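Local coordinates for putative integron gene cassette protein (Uncultured bacterium, PDB 3FUY) that is of unknown function, encoded by a mobile integron gene cassette and built as a compact alpha/beta fold in which two helices pack on a mixed beta-sheet, at residues Q76-D81 and K132-A137; L66-G71 and C149-E154; R158-S163 and D172-D177; N42-V47 and G71-Q76. One frame throughout, in Å; residues are numbered along the deposited sequence.

In the fold
Helix 59-79 takes part in three of the four contacts: interaction 1 sets its C-terminal end against helix 121-138, interaction 2 its middle against strand 150-160, and interaction 4 its next turn against the start of strand 44-49. Interaction 2 is the buried one and rests on a lysine ammonium; interaction 1 lies at the surface and is made of aliphatic carbons alone. Interaction 4, partly buried, joins a hydrogen bond to an amide-guanidinium stack, and M69 O of interaction 2 receives Q44 NE2 beside it. Interaction 3 uses the far end of strand 150-160 and folds the C-terminal segment back through a tyrosine; Y175 OH then bonds F45 O of interaction 4.

Interaction 1 (Q76-D81 and K132-A137); sequences QQSIGD and KEKLRA
S78 and I79, in the last turn of helix 59-79, meet K134 of helix 121-138 where the two helices lie side by side on the mixed sheet of this alpha/beta fold. The apolar contact runs through the aliphatic part of the lysine. K134 CG sits 4.0 Å from I79 CG1, and further out CD comes within 3.9 Å of S78 CB, with CE equally near. The lysine chain leaves with CG anti to its carbonyl carbon and then turns about the CB-CG bond (chi2 -60°), which carries its outer methylenes along S78; beyond that it is extended to NZ. I79 and K134 pass each other at a slant. Between the helices the packing continues inward through L135, which reaches V72 and A75, so that K134 marks the outer margin of the interface.

The polar groups here work within helix 59-79 and its exit. S78 OG turns back to D74 O in a weak bond. G80 leaves the helix with positive phi (159°), backbone angles at which a side chain would collide with the preceding carbonyl. The Q76 amide fastens this exit to the start of the inner strand 91-100, OE1 taking I92 N and NE2 serving P90 O in the loop before it. That same NE2 also donates to G80 O over 3.2 Å, 22° out of the carbonyl plane.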
loop_
_atom_site.group_PDB
_atom_site.type_symbol
_atom_site.label_atom_id
_atom_site.label_comp_id
_atom_site.label_asym_id
_atom_site.label_seq_id
_atom_site.Cartn_x
_atom_site.Cartn_y
_atom_site.Cartn_z
ATOM N N GLN B 76 -25.668 -3.939 10.243
ATOM C CA GLN B 76 -25.238 -4.330 11.584
ATOM C C GLN B 76 -26.003 -3.549 12.643
ATOM O O GLN B 76 -26.493 -4.115 13.621
ATOM C CB GLN B 76 -23.736 -4.086 11.767
ATOM C CG GLN B 76 -23.251 -4.253 13.218
ATOM C CD GLN B 76 -23.249 -5.711 13.682
ATOM O OE1 GLN B 76 -22.348 -6.477 13.347
ATOM N NE2 GLN B 76 -24.247 -6.087 14.476
ATOM N N GLN B 77 -26.110 -2.243 12.432
ATOM C CA GLN B 77 -26.822 -1.370 13.356
ATOM C C GLN B 77 -28.292 -1.780 13.505
ATOM O O GLN B 77 -28.859 -1.640 14.582
ATOM C CB GLN B 77 -26.697 0.097 12.913
ATOM C CG GLN B 77 -27.157 1.109 13.943
ATOM C CD GLN B 77 -26.433 0.957 15.265
ATOM O OE1 GLN B 77 -25.287 0.506 15.309
ATOM N NE2 GLN B 77 -27.101 1.329 16.355
ATOM N N SER B 78 -28.897 -2.295 12.434
ATOM C CA SER B 78 -30.288 -2.749 12.482
ATOM C C SER B 78 -30.450 -4.047 13.261
ATOM O O SER B 78 -31.519 -4.327 13.795
ATOM C CB SER B 78 -30.849 -2.962 11.073
ATOM O OG SER B 78 -31.073 -1.726 10.435
ATOM N N ILE B 79 -29.393 -4.848 13.295
ATOM C CA ILE B 79 -29.444 -6.149 13.943
ATOM C C ILE B 79 -29.128 -6.030 15.421
ATOM O O ILE B 79 -29.592 -6.829 16.230
ATOM C CB ILE B 79 -28.478 -7.143 13.279
ATOM C CG1 ILE B 79 -29.095 -7.668 11.987
ATOM C CG2 ILE B 79 -28.165 -8.296 14.215
ATOM C CD1 ILE B 79 -28.645 -9.081 11.606
ATOM N N GLY B 80 -28.348 -5.017 15.767
ATOM C CA GLY B 80 -27.960 -4.786 17.144
ATOM C C GLY B 80 -26.705 -3.940 17.208
ATOM O O GLY B 80 -25.845 -4.034 16.337
ATOM N N ASP B 81 -26.596 -3.115 18.243
ATOM C CA ASP B 81 -25.443 -2.236 18.413
ATOM C C ASP B 81 -24.168 -2.972 18.837
ATOM O O ASP B 81 -24.074 -3.464 19.964
ATOM C CB ASP B 81 -25.761 -1.158 19.446
ATOM C CG ASP B 81 -24.657 -0.136 19.565
ATOM O OD1 ASP B 81 -23.903 0.031 18.582
ATOM O OD2 ASP B 81 -24.539 0.497 20.631
ATOM N N LYS B 132 -29.487 -11.689 6.355
ATOM C CA LYS B 132 -29.646 -11.708 4.900
ATOM C C LYS B 132 -30.703 -10.700 4.439
ATOM O O LYS B 132 -30.549 -10.026 3.416
ATOM C CB LYS B 132 -29.991 -13.114 4.392
ATOM C CG LYS B 132 -28.851 -14.108 4.487
ATOM C CD LYS B 132 -29.105 -15.362 3.639
ATOM C CE LYS B 132 -30.321 -16.140 4.108
ATOM N NZ LYS B 132 -30.505 -17.412 3.329
ATOM N N GLU B 133 -31.781 -10.610 5.204
ATOM C CA GLU B 133 -32.833 -9.638 4.953
ATOM C C GLU B 133 -32.259 -8.218 5.016
ATOM O O GLU B 133 -32.418 -7.442 4.085
ATOM C CB GLU B 133 -33.935 -9.820 5.997
ATOM C CG GLU B 133 -35.138 -8.908 5.866
ATOM C CD GLU B 133 -36.103 -9.070 7.041
ATOM O OE1 GLU B 133 -36.280 -10.216 7.525
ATOM O OE2 GLU B 133 -36.674 -8.049 7.487
ATOM N N LYS B 134 -31.580 -7.884 6.110
ATOM C CA LYS B 134 -31.011 -6.545 6.242
ATOM C C LYS B 134 -30.028 -6.235 5.120
ATOM O O LYS B 134 -30.009 -5.123 4.605
ATOM C CB LYS B 134 -30.335 -6.355 7.603
ATOM C CG LYS B 134 -31.258 -6.595 8.796
ATOM C CD LYS B 134 -32.446 -5.648 8.777
ATOM C CE LYS B 134 -33.304 -5.807 10.034
ATOM N NZ LYS B 134 -34.490 -4.906 10.008
ATOM N N LEU B 135 -29.233 -7.225 4.727
ATOM C CA LEU B 135 -28.223 -7.012 3.694
ATOM C C LEU B 135 -28.826 -6.859 2.303
ATOM O O LEU B 135 -28.337 -6.076 1.491
ATOM C CB LEU B 135 -27.177 -8.142 3.699
ATOM C CG LEU B 135 -26.162 -8.121 4.843
ATOM C CD1 LEU B 135 -25.449 -9.455 4.884
ATOM C CD2 LEU B 135 -25.158 -6.970 4.682
ATOM N N ARG B 136 -29.880 -7.614 2.016
ATOM C CA ARG B 136 -30.527 -7.478 0.727
ATOM C C ARG B 136 -31.003 -6.047 0.566
ATOM O O ARG B 136 -30.855 -5.460 -0.501
ATOM C CB ARG B 136 -31.688 -8.480 0.563
ATOM C CG ARG B 136 -31.236 -9.824 -0.023
ATOM C CD ARG B 136 -32.437 -10.734 -0.349
ATOM N NE ARG B 136 -33.249 -10.964 0.842
ATOM C CZ ARG B 136 -33.158 -12.039 1.620
ATOM N NH1 ARG B 136 -32.299 -13.012 1.324
ATOM N NH2 ARG B 136 -33.937 -12.147 2.692
ATOM N N ALA B 137 -31.568 -5.488 1.635
ATOM C CA ALA B 137 -32.000 -4.084 1.629
ATOM C C ALA B 137 -30.842 -3.080 1.580
ATOM O O ALA B 137 -30.806 -2.207 0.705
ATOM C CB ALA B 137 -32.897 -3.792 2.824
#

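Interaction 2 (L66-G71 and C149-E154); sequences LDKMKG and CVTQFE
K68 reaches from helix 59-79 to T151 on strand 150-160, and its ammonium nitrogen makes the hydrogen bond that joins the two segments. The side chain starts toward the strand at CB, and CG lies anti to the carbonyl carbon, beside the backbone N. The chain turns about the CB-CG bond (chi2 -52°), and CD then carries it on in an extended run to the tip. Neither CB, CG nor CD comes within 4.2 Å of the strand segment. CE is the first atom to do so, 3.3 Å from T151 OG1. NZ finishes the approach at 2.9 Å from T151 OG1, to which it donates, and it is 3.9 Å from T151 CB; the two side chains meet tip to tip.

The threonine presents its hydroxyl from strand 150-160, outermost in this chain's mixed sheet, on the face that helix 59-79 covers. T151 OG1 stands anti to its carbonyl carbon (chi1 -57°), while CG2, anti to the backbone N, passes 4.2 Å from K68 NZ. The strand neighbour 106-116 is touched by the same threonine at V109, and the T151 backbone bonds to D142. The ammonium group has two further partners, both in the connection between helix 121-138 and strand 150-160: a salt bridge to D145 OD2 and a hydrogen bond to L139 O. Three oxygens thus grip a buried nitrogen, and the carboxylate is likely to offset the cost of burying its charge. D145 is itself oriented by C149, whose backbone N bonds its other oxygen, OD1.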
loop_
_atom_site.group_PDB
_atom_site.type_symbol
_atom_site.label_atom_id
_atom_site.label_comp_id
_atom_site.label_asym_id
_atom_site.label_seq_id
_atom_site.Cartn_x
_atom_site.Cartn_y
_atom_site.Cartn_z
ATOM N N LEU B 66 -16.968 2.258 -0.645
ATOM C CA LEU B 66 -17.343 2.965 0.581
ATOM C C LEU B 66 -18.853 2.888 0.855
ATOM O O LEU B 66 -19.274 2.740 2.004
ATOM C CB LEU B 66 -16.872 4.423 0.548
ATOM C CG LEU B 66 -15.345 4.611 0.603
ATOM C CD1 LEU B 66 -14.958 6.074 0.397
ATOM C CD2 LEU B 66 -14.790 4.085 1.913
ATOM N N ASP B 67 -19.672 2.994 -0.190
ATOM C CA ASP B 67 -21.114 2.895 0.009
ATOM C C ASP B 67 -21.543 1.508 0.504
ATOM O O ASP B 67 -22.410 1.401 1.375
ATOM C CB ASP B 67 -21.882 3.283 -1.260
ATOM C CG ASP B 67 -22.011 4.797 -1.431
ATOM O OD1 ASP B 67 -21.652 5.551 -0.504
ATOM O OD2 ASP B 67 -22.488 5.236 -2.502
ATOM N N LYS B 68 -20.943 0.446 -0.044
ATOM C CA LYS B 68 -21.257 -0.901 0.426
ATOM C C LYS B 68 -20.727 -1.134 1.856
ATOM O O LYS B 68 -21.359 -1.816 2.659
ATOM C CB LYS B 68 -20.716 -1.977 -0.541
ATOM C CG LYS B 68 -21.221 -1.861 -1.982
ATOM C CD LYS B 68 -22.742 -1.777 -2.043
ATOM C CE LYS B 68 -23.207 -1.312 -3.433
ATOM N NZ LYS B 68 -24.690 -1.357 -3.584
HETATM N N MSE B 69 -19.567 -0.565 2.177
HETATM C CA MSE B 69 -19.073 -0.623 3.562
HETATM C C MSE B 69 -20.091 0.015 4.492
HETATM O O MSE B 69 -20.369 -0.496 5.571
HETATM C CB MSE B 69 -17.715 0.079 3.702
HETATM C CG MSE B 69 -16.644 -0.627 2.888
HETATM SE SE MSE B 69 -14.954 0.340 2.827
HETATM C CE MSE B 69 -14.321 0.003 4.643
ATOM N N LYS B 70 -20.678 1.123 4.049
ATOM C CA LYS B 70 -21.701 1.770 4.848
ATOM C C LYS B 70 -22.967 0.887 4.941
ATOM O O LYS B 70 -23.584 0.782 5.995
ATOM C CB LYS B 70 -22.039 3.143 4.278
ATOM C CG LYS B 70 -23.128 3.875 5.080
ATOM C CD LYS B 70 -23.410 5.263 4.511
ATOM C CE LYS B 70 -24.455 5.992 5.350
ATOM N NZ LYS B 70 -25.717 5.214 5.485
ATOM N N GLY B 71 -23.338 0.235 3.843
ATOM C CA GLY B 71 -24.525 -0.606 3.864
ATOM C C GLY B 71 -24.396 -1.718 4.901
ATOM O O GLY B 71 -25.349 -2.030 5.630
ATOM N N CYS B 149 -24.822 0.416 -10.162
ATOM C CA CYS B 149 -24.214 -0.885 -9.970
ATOM C C CYS B 149 -25.273 -1.864 -9.467
ATOM O O CYS B 149 -26.094 -1.510 -8.618
ATOM C CB CYS B 149 -23.074 -0.793 -8.950
ATOM S SG CYS B 149 -22.316 -2.390 -8.581
ATOM N N VAL B 150 -25.253 -3.083 -9.990
ATOM C CA VAL B 150 -26.166 -4.125 -9.520
ATOM C C VAL B 150 -25.379 -5.022 -8.585
ATOM O O VAL B 150 -24.341 -5.542 -8.965
ATOM C CB VAL B 150 -26.711 -4.986 -10.671
ATOM C CG1 VAL B 150 -27.516 -6.147 -10.116
ATOM C CG2 VAL B 150 -27.554 -4.136 -11.625
ATOM N N THR B 151 -25.890 -5.214 -7.375
ATOM C CA THR B 151 -25.117 -5.838 -6.310
ATOM C C THR B 151 -25.627 -7.229 -5.933
ATOM O O THR B 151 -26.826 -7.483 -5.925
ATOM C CB THR B 151 -25.092 -4.908 -5.058
ATOM O OG1 THR B 151 -24.547 -3.635 -5.421
ATOM C CG2 THR B 151 -24.265 -5.497 -3.926
ATOM N N GLN B 152 -24.703 -8.137 -5.648
ATOM C CA GLN B 152 -25.035 -9.408 -5.021
ATOM C C GLN B 152 -24.112 -9.576 -3.830
ATOM O O GLN B 152 -23.082 -8.890 -3.730
ATOM C CB GLN B 152 -24.807 -10.566 -5.997
ATOM C CG GLN B 152 -25.541 -10.434 -7.324
ATOM C CD GLN B 152 -27.051 -10.475 -7.188
ATOM O OE1 GLN B 152 -27.598 -11.059 -6.246
ATOM N NE2 GLN B 152 -27.740 -9.861 -8.143
ATOM N N PHE B 153 -24.439 -10.495 -2.927
ATOM C CA PHE B 153 -23.502 -10.766 -1.839
ATOM C C PHE B 153 -23.333 -12.254 -1.545
ATOM O O PHE B 153 -24.157 -13.080 -1.943
ATOM C CB PHE B 153 -23.872 -9.998 -0.560
ATOM C CG PHE B 153 -25.079 -10.532 0.149
ATOM C CD1 PHE B 153 -24.946 -11.313 1.281
ATOM C CD2 PHE B 153 -26.349 -10.246 -0.306
ATOM C CE1 PHE B 153 -26.069 -11.810 1.938
ATOM C CE2 PHE B 153 -27.474 -10.735 0.348
ATOM C CZ PHE B 153 -27.338 -11.518 1.473
ATOM N N GLU B 154 -22.243 -12.578 -0.860
ATOM C CA GLU B 154 -22.021 -13.914 -0.319
ATOM C C GLU B 154 -21.697 -13.766 1.150
ATOM O O GLU B 154 -20.867 -12.923 1.538
ATOM C CB GLU B 154 -20.855 -14.625 -1.014
ATOM C CG GLU B 154 -21.187 -15.266 -2.343
ATOM C CD GLU B 154 -20.066 -16.171 -2.835
ATOM O OE1 GLU B 154 -19.238 -16.595 -1.997
ATOM O OE2 GLU B 154 -20.005 -16.450 -4.056
#

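Interaction 3 (R158-S163 and D172-D177); sequences REELLS and DEYYKD
R158, near the end of strand 150-160, lies across one face of the Y174 ring. Its chain is extended from CG to NE, CG being anti to the carbonyl carbon (chi1 -67°), and CD rests over the ring as a CH-pi contact, 4.0 Å from the Y174 centroid. The guanidinium beyond it sits near Y174 CD1, but is modelled too close to that carbon for its exact placement to be trusted. Its strongest partner is D112 on strand 106-116, which forms a salt bridge with NE. At the guanidinium edge NH2 gives a hydrogen bond over 2.9 Å to a water that also lies 2.9 Å from Y174 O. E173 OE2 adds an opposite charge 4.3 Å from R158 NH1, well out of the guanidinium plane, so the attraction is one of charge without a directed N-H.

Here the chain doubles back after the last strand: residues 172-175 lie in a 3-10 segment that returns to the sheet, and D172 also bonds S33 of the second subunit. Two residues on from R158, E160 faces this segment again, its chain bent at chi2 (-79°). E160 OE2 accepts the Y174 hydroxyl at 2.8 Å, from OH to OE2, with the phenol oxygen standing 65° out of the carboxylate plane. A leucine in place of Y174 would probably leave E160 OE2 without this donor and R158 CD without its aromatic face.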
loop_
_atom_site.group_PDB
_atom_site.type_symbol
_atom_site.label_atom_id
_atom_site.label_comp_id
_atom_site.label_asym_id
_atom_site.label_seq_id
_atom_site.Cartn_x
_atom_site.Cartn_y
_atom_site.Cartn_z
ATOM N N ARG B 158 -19.342 -17.817 10.605
ATOM C CA ARG B 158 -18.271 -18.115 11.545
ATOM C C ARG B 158 -18.881 -18.243 12.915
ATOM O O ARG B 158 -19.934 -17.678 13.189
ATOM C CB ARG B 158 -17.210 -16.993 11.565
ATOM C CG ARG B 158 -16.410 -16.855 10.272
ATOM C CD ARG B 158 -15.368 -15.749 10.368
ATOM N NE ARG B 158 -14.533 -15.643 9.167
ATOM C CZ ARG B 158 -13.512 -16.452 8.887
ATOM N NH1 ARG B 158 -13.188 -17.424 9.737
ATOM N NH2 ARG B 158 -12.806 -16.286 7.769
ATOM N N GLU B 159 -18.218 -18.990 13.783
ATOM C CA GLU B 159 -18.550 -18.939 15.190
ATOM C C GLU B 159 -17.261 -18.665 15.949
ATOM O O GLU B 159 -16.171 -19.073 15.534
ATOM C CB GLU B 159 -19.253 -20.214 15.671
ATOM C CG GLU B 159 -18.366 -21.427 15.887
ATOM C CD GLU B 159 -19.155 -22.641 16.400
ATOM O OE1 GLU B 159 -19.675 -22.593 17.538
ATOM O OE2 GLU B 159 -19.249 -23.644 15.662
ATOM N N GLU B 160 -17.395 -17.930 17.042
ATOM C CA GLU B 160 -16.259 -17.480 17.810
ATOM C C GLU B 160 -16.758 -17.220 19.208
ATOM O O GLU B 160 -17.909 -16.858 19.398
ATOM C CB GLU B 160 -15.707 -16.178 17.223
ATOM C CG GLU B 160 -15.196 -16.286 15.795
ATOM C CD GLU B 160 -13.815 -16.907 15.719
ATOM O OE1 GLU B 160 -13.280 -17.303 16.775
ATOM O OE2 GLU B 160 -13.267 -17.006 14.601
ATOM N N LEU B 161 -15.894 -17.407 20.197
ATOM C CA LEU B 161 -16.241 -17.011 21.540
ATOM C C LEU B 161 -16.069 -15.500 21.584
ATOM O O LEU B 161 -14.947 -14.999 21.527
ATOM C CB LEU B 161 -15.314 -17.696 22.542
ATOM C CG LEU B 161 -15.649 -17.507 24.020
ATOM C CD1 LEU B 161 -17.077 -17.933 24.302
ATOM C CD2 LEU B 161 -14.668 -18.293 24.884
ATOM N N LEU B 162 -17.175 -14.771 21.677
ATOM C CA LEU B 162 -17.135 -13.330 21.469
ATOM C C LEU B 162 -16.457 -12.562 22.611
ATOM O O LEU B 162 -16.108 -11.385 22.460
ATOM C CB LEU B 162 -18.539 -12.784 21.225
ATOM C CG LEU B 162 -19.294 -13.351 20.024
ATOM C CD1 LEU B 162 -20.578 -12.587 19.873
ATOM C CD2 LEU B 162 -18.478 -13.258 18.753
ATOM N N SER B 163 -16.269 -13.225 23.747
ATOM C CA SER B 163 -15.661 -12.572 24.899
ATOM C C SER B 163 -14.157 -12.834 24.971
ATOM O O SER B 163 -13.455 -12.236 25.776
ATOM C CB SER B 163 -16.351 -13.021 26.190
ATOM O OG SER B 163 -16.098 -14.389 26.436
ATOM N N ASP B 172 -7.106 -10.192 10.897
ATOM C CA ASP B 172 -6.476 -10.257 9.582
ATOM C C ASP B 172 -6.725 -11.576 8.853
ATOM O O ASP B 172 -6.826 -11.606 7.623
ATOM C CB ASP B 172 -4.973 -9.954 9.661
ATOM C CG ASP B 172 -4.181 -11.017 10.426
ATOM O OD1 ASP B 172 -4.782 -11.986 10.955
ATOM O OD2 ASP B 172 -2.937 -10.870 10.493
ATOM N N GLU B 173 -6.842 -12.650 9.623
ATOM C CA GLU B 173 -7.138 -13.988 9.105
ATOM C C GLU B 173 -8.395 -14.003 8.210
ATOM O O GLU B 173 -8.446 -14.679 7.170
ATOM C CB GLU B 173 -7.299 -14.933 10.308
ATOM C CG GLU B 173 -8.041 -16.239 10.074
ATOM C CD GLU B 173 -8.426 -16.921 11.391
ATOM O OE1 GLU B 173 -7.948 -16.472 12.456
ATOM O OE2 GLU B 173 -9.204 -17.902 11.368
ATOM N N TYR B 174 -9.403 -13.238 8.612
ATOM C CA TYR B 174 -10.675 -13.199 7.892
ATOM C C TYR B 174 -10.585 -12.595 6.495
ATOM O O TYR B 174 -11.576 -12.608 5.758
ATOM C CB TYR B 174 -11.732 -12.439 8.690
ATOM C CG TYR B 174 -11.990 -12.959 10.081
ATOM C CD1 TYR B 174 -11.850 -14.307 10.384
ATOM C CD2 TYR B 174 -12.400 -12.097 11.095
ATOM C CE1 TYR B 174 -12.099 -14.779 11.667
ATOM C CE2 TYR B 174 -12.651 -12.556 12.378
ATOM C CZ TYR B 174 -12.501 -13.899 12.661
ATOM O OH TYR B 174 -12.767 -14.355 13.943
ATOM N N TYR B 175 -9.423 -12.052 6.135
ATOM C CA TYR B 175 -9.246 -11.422 4.827
ATOM C C TYR B 175 -8.331 -12.210 3.890
ATOM O O TYR B 175 -8.116 -11.802 2.753
ATOM C CB TYR B 175 -8.706 -9.991 4.989
ATOM C CG TYR B 175 -9.695 -9.063 5.654
ATOM C CD1 TYR B 175 -10.521 -8.234 4.901
ATOM C CD2 TYR B 175 -9.831 -9.042 7.028
ATOM C CE1 TYR B 175 -11.450 -7.384 5.521
ATOM C CE2 TYR B 175 -10.749 -8.208 7.654
ATOM C CZ TYR B 175 -11.556 -7.381 6.894
ATOM O OH TYR B 175 -12.464 -6.551 7.520
ATOM N N LYS B 176 -7.778 -13.315 4.381
ATOM C CA LYS B 176 -6.838 -14.117 3.594
ATOM C C LYS B 176 -7.333 -14.496 2.195
ATOM O O LYS B 176 -6.531 -14.590 1.267
ATOM C CB LYS B 176 -6.449 -15.391 4.338
ATOM C CG LYS B 176 -5.350 -15.218 5.364
ATOM C CD LYS B 176 -4.850 -16.585 5.829
ATOM C CE LYS B 176 -4.096 -16.497 7.153
ATOM N NZ LYS B 176 -4.428 -17.674 8.022
ATOM N N ASP B 177 -8.642 -14.711 2.046
ATOM C CA ASP B 177 -9.215 -15.080 0.753
ATOM C C ASP B 177 -8.985 -14.017 -0.289
ATOM O O ASP B 177 -8.994 -14.306 -1.488
ATOM C CB ASP B 177 -10.734 -15.269 0.853
ATOM C CG ASP B 177 -11.122 -16.582 1.484
ATOM O OD1 ASP B 177 -10.266 -17.481 1.552
ATOM O OD2 ASP B 177 -12.292 -16.715 1.911
HETATM O O HOH W 1 -13.776 -14.457 5.727
#

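Interaction 4 (N42-V47 and G71-Q76); sequences NGQFAV and GVRDAQ
A polar contact, partly buried, ties the turn before strand 44-49 and the strand's first residue to helix 59-79 on the sheet face the helix covers: N42 and Q44 both meet the guanidinium of R73. N42 lays its amide flat over one guanidinium face, the two planes only 6° apart, with ND2 centred 3.4 Å from R73 CZ. ND2 has its own hydrogen bond to D39 OD2, which holds the amide in place for stacking. Q44 works at the edge. Its OE1 takes R73 NH1 over 2.8 Å, in the carbonyl plane and close to the guanidinium plane, although the amide as a whole is turned 89° to that plane. On its other side Q44 NE2 bonds M69 O, one turn earlier in the helix, and rests 3.8 Å from R73 CB.

The arginine gets there with CG between its backbone N and carbonyl carbon (chi1 60°) and a chain extended from CG to NE, along which CD packs 3.4 Å from Q44 OE1. A methionine in its place would probably leave Q44 OE1 without its donor and the N42 amide without the flat cation beneath it. Ahead of the strand, G43 has positive phi (60°) and, with Q44, faces D39 of strand 34-39: the arrangement is a G1 beta bulge at the entry to strand 44-49.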
loop_
_atom_site.group_PDB
_atom_site.type_symbol
_atom_site.label_atom_id
_atom_site.label_comp_id
_atom_site.label_asym_id
_atom_site.label_seq_id
_atom_site.Cartn_x
_atom_site.Cartn_y
_atom_site.Cartn_z
ATOM N N ASN B 42 -14.991 4.417 11.362
ATOM C CA ASN B 42 -16.028 3.401 11.516
ATOM C C ASN B 42 -15.472 2.028 11.912
ATOM O O ASN B 42 -16.217 1.087 12.130
ATOM C CB ASN B 42 -16.895 3.327 10.255
ATOM C CG ASN B 42 -17.707 4.601 10.045
ATOM O OD1 ASN B 42 -18.564 4.930 10.863
ATOM N ND2 ASN B 42 -17.414 5.339 8.971
ATOM N N GLY B 43 -14.155 1.932 12.038
ATOM C CA GLY B 43 -13.538 0.681 12.447
ATOM C C GLY B 43 -13.855 -0.439 11.460
ATOM O O GLY B 43 -14.318 -1.501 11.848
ATOM N N GLN B 44 -13.621 -0.190 10.174
ATOM C CA GLN B 44 -13.849 -1.224 9.169
ATOM C C GLN B 44 -12.648 -1.386 8.263
ATOM O O GLN B 44 -11.837 -0.463 8.116
ATOM C CB GLN B 44 -15.062 -0.868 8.311
ATOM C CG GLN B 44 -16.391 -0.983 9.001
ATOM C CD GLN B 44 -17.516 -0.535 8.072
ATOM O OE1 GLN B 44 -17.654 0.655 7.808
ATOM N NE2 GLN B 44 -18.299 -1.492 7.546
ATOM N N PHE B 45 -12.571 -2.542 7.610
ATOM C CA PHE B 45 -11.542 -2.804 6.610
ATOM C C PHE B 45 -12.163 -3.549 5.439
ATOM O O PHE B 45 -12.904 -4.502 5.640
ATOM C CB PHE B 45 -10.406 -3.638 7.216
ATOM C CG PHE B 45 -9.216 -3.782 6.320
ATOM C CD1 PHE B 45 -8.119 -2.941 6.471
ATOM C CD2 PHE B 45 -9.173 -4.763 5.337
ATOM C CE1 PHE B 45 -7.002 -3.070 5.646
ATOM C CE2 PHE B 45 -8.064 -4.891 4.497
ATOM C CZ PHE B 45 -6.972 -4.051 4.665
ATOM N N ALA B 46 -11.886 -3.107 4.217
ATOM C CA ALA B 46 -12.349 -3.854 3.051
ATOM C C ALA B 46 -11.277 -3.945 1.993
ATOM O O ALA B 46 -10.453 -3.038 1.835
ATOM C CB ALA B 46 -13.613 -3.215 2.466
ATOM N N VAL B 47 -11.303 -5.043 1.255
ATOM C CA VAL B 47 -10.516 -5.154 0.048
ATOM C C VAL B 47 -11.382 -4.832 -1.168
ATOM O O VAL B 47 -12.463 -5.384 -1.343
ATOM C CB VAL B 47 -9.904 -6.558 -0.108
ATOM C CG1 VAL B 47 -9.070 -6.626 -1.378
ATOM C CG2 VAL B 47 -9.043 -6.914 1.123
ATOM N N GLY B 71 -23.338 0.235 3.843
ATOM C CA GLY B 71 -24.525 -0.606 3.864
ATOM C C GLY B 71 -24.396 -1.718 4.901
ATOM O O GLY B 71 -25.349 -2.030 5.630
ATOM N N VAL B 72 -23.211 -2.320 4.975
ATOM C CA VAL B 72 -22.956 -3.364 5.970
ATOM C C VAL B 72 -23.009 -2.845 7.417
ATOM O O VAL B 72 -23.643 -3.460 8.284
ATOM C CB VAL B 72 -21.634 -4.095 5.698
ATOM C CG1 VAL B 72 -21.319 -5.078 6.815
ATOM C CG2 VAL B 72 -21.690 -4.808 4.324
ATOM N N ARG B 73 -22.361 -1.718 7.704
ATOM C CA ARG B 73 -22.415 -1.248 9.091
ATOM C C ARG B 73 -23.838 -0.783 9.464
ATOM O O ARG B 73 -24.255 -0.930 10.608
ATOM C CB ARG B 73 -21.302 -0.225 9.443
ATOM C CG ARG B 73 -21.296 1.036 8.635
ATOM C CD ARG B 73 -20.332 2.107 9.252
ATOM N NE ARG B 73 -20.537 3.379 8.561
ATOM C CZ ARG B 73 -19.932 3.695 7.425
ATOM N NH1 ARG B 73 -19.077 2.840 6.890
ATOM N NH2 ARG B 73 -20.169 4.853 6.824
ATOM N N ASP B 74 -24.592 -0.270 8.491
ATOM C CA ASP B 74 -26.020 0.021 8.697
ATOM C C ASP B 74 -26.859 -1.254 8.908
ATOM O O ASP B 74 -27.755 -1.278 9.746
ATOM C CB ASP B 74 -26.607 0.838 7.530
ATOM C CG ASP B 74 -26.029 2.258 7.447
ATOM O OD1 ASP B 74 -25.275 2.676 8.359
ATOM O OD2 ASP B 74 -26.334 2.957 6.458
ATOM N N ALA B 75 -26.585 -2.309 8.145
ATOM C CA ALA B 75 -27.243 -3.596 8.409
ATOM C C ALA B 75 -26.925 -4.091 9.825
ATOM O O ALA B 75 -27.809 -4.586 10.524
ATOM C CB ALA B 75 -26.859 -4.656 7.352
ATOM N N GLN B 76 -25.668 -3.939 10.243
ATOM C CA GLN B 76 -25.238 -4.330 11.584
ATOM C C GLN B 76 -26.003 -3.549 12.643
ATOM O O GLN B 76 -26.493 -4.115 13.621
ATOM C CB GLN B 76 -23.736 -4.086 11.767
ATOM C CG GLN B 76 -23.251 -4.253 13.218
ATOM C CD GLN B 76 -23.249 -5.711 13.682
ATOM O OE1 GLN B 76 -22.348 -6.477 13.347
ATOM N NE2 GLN B 76 -24.247 -6.087 14.476
#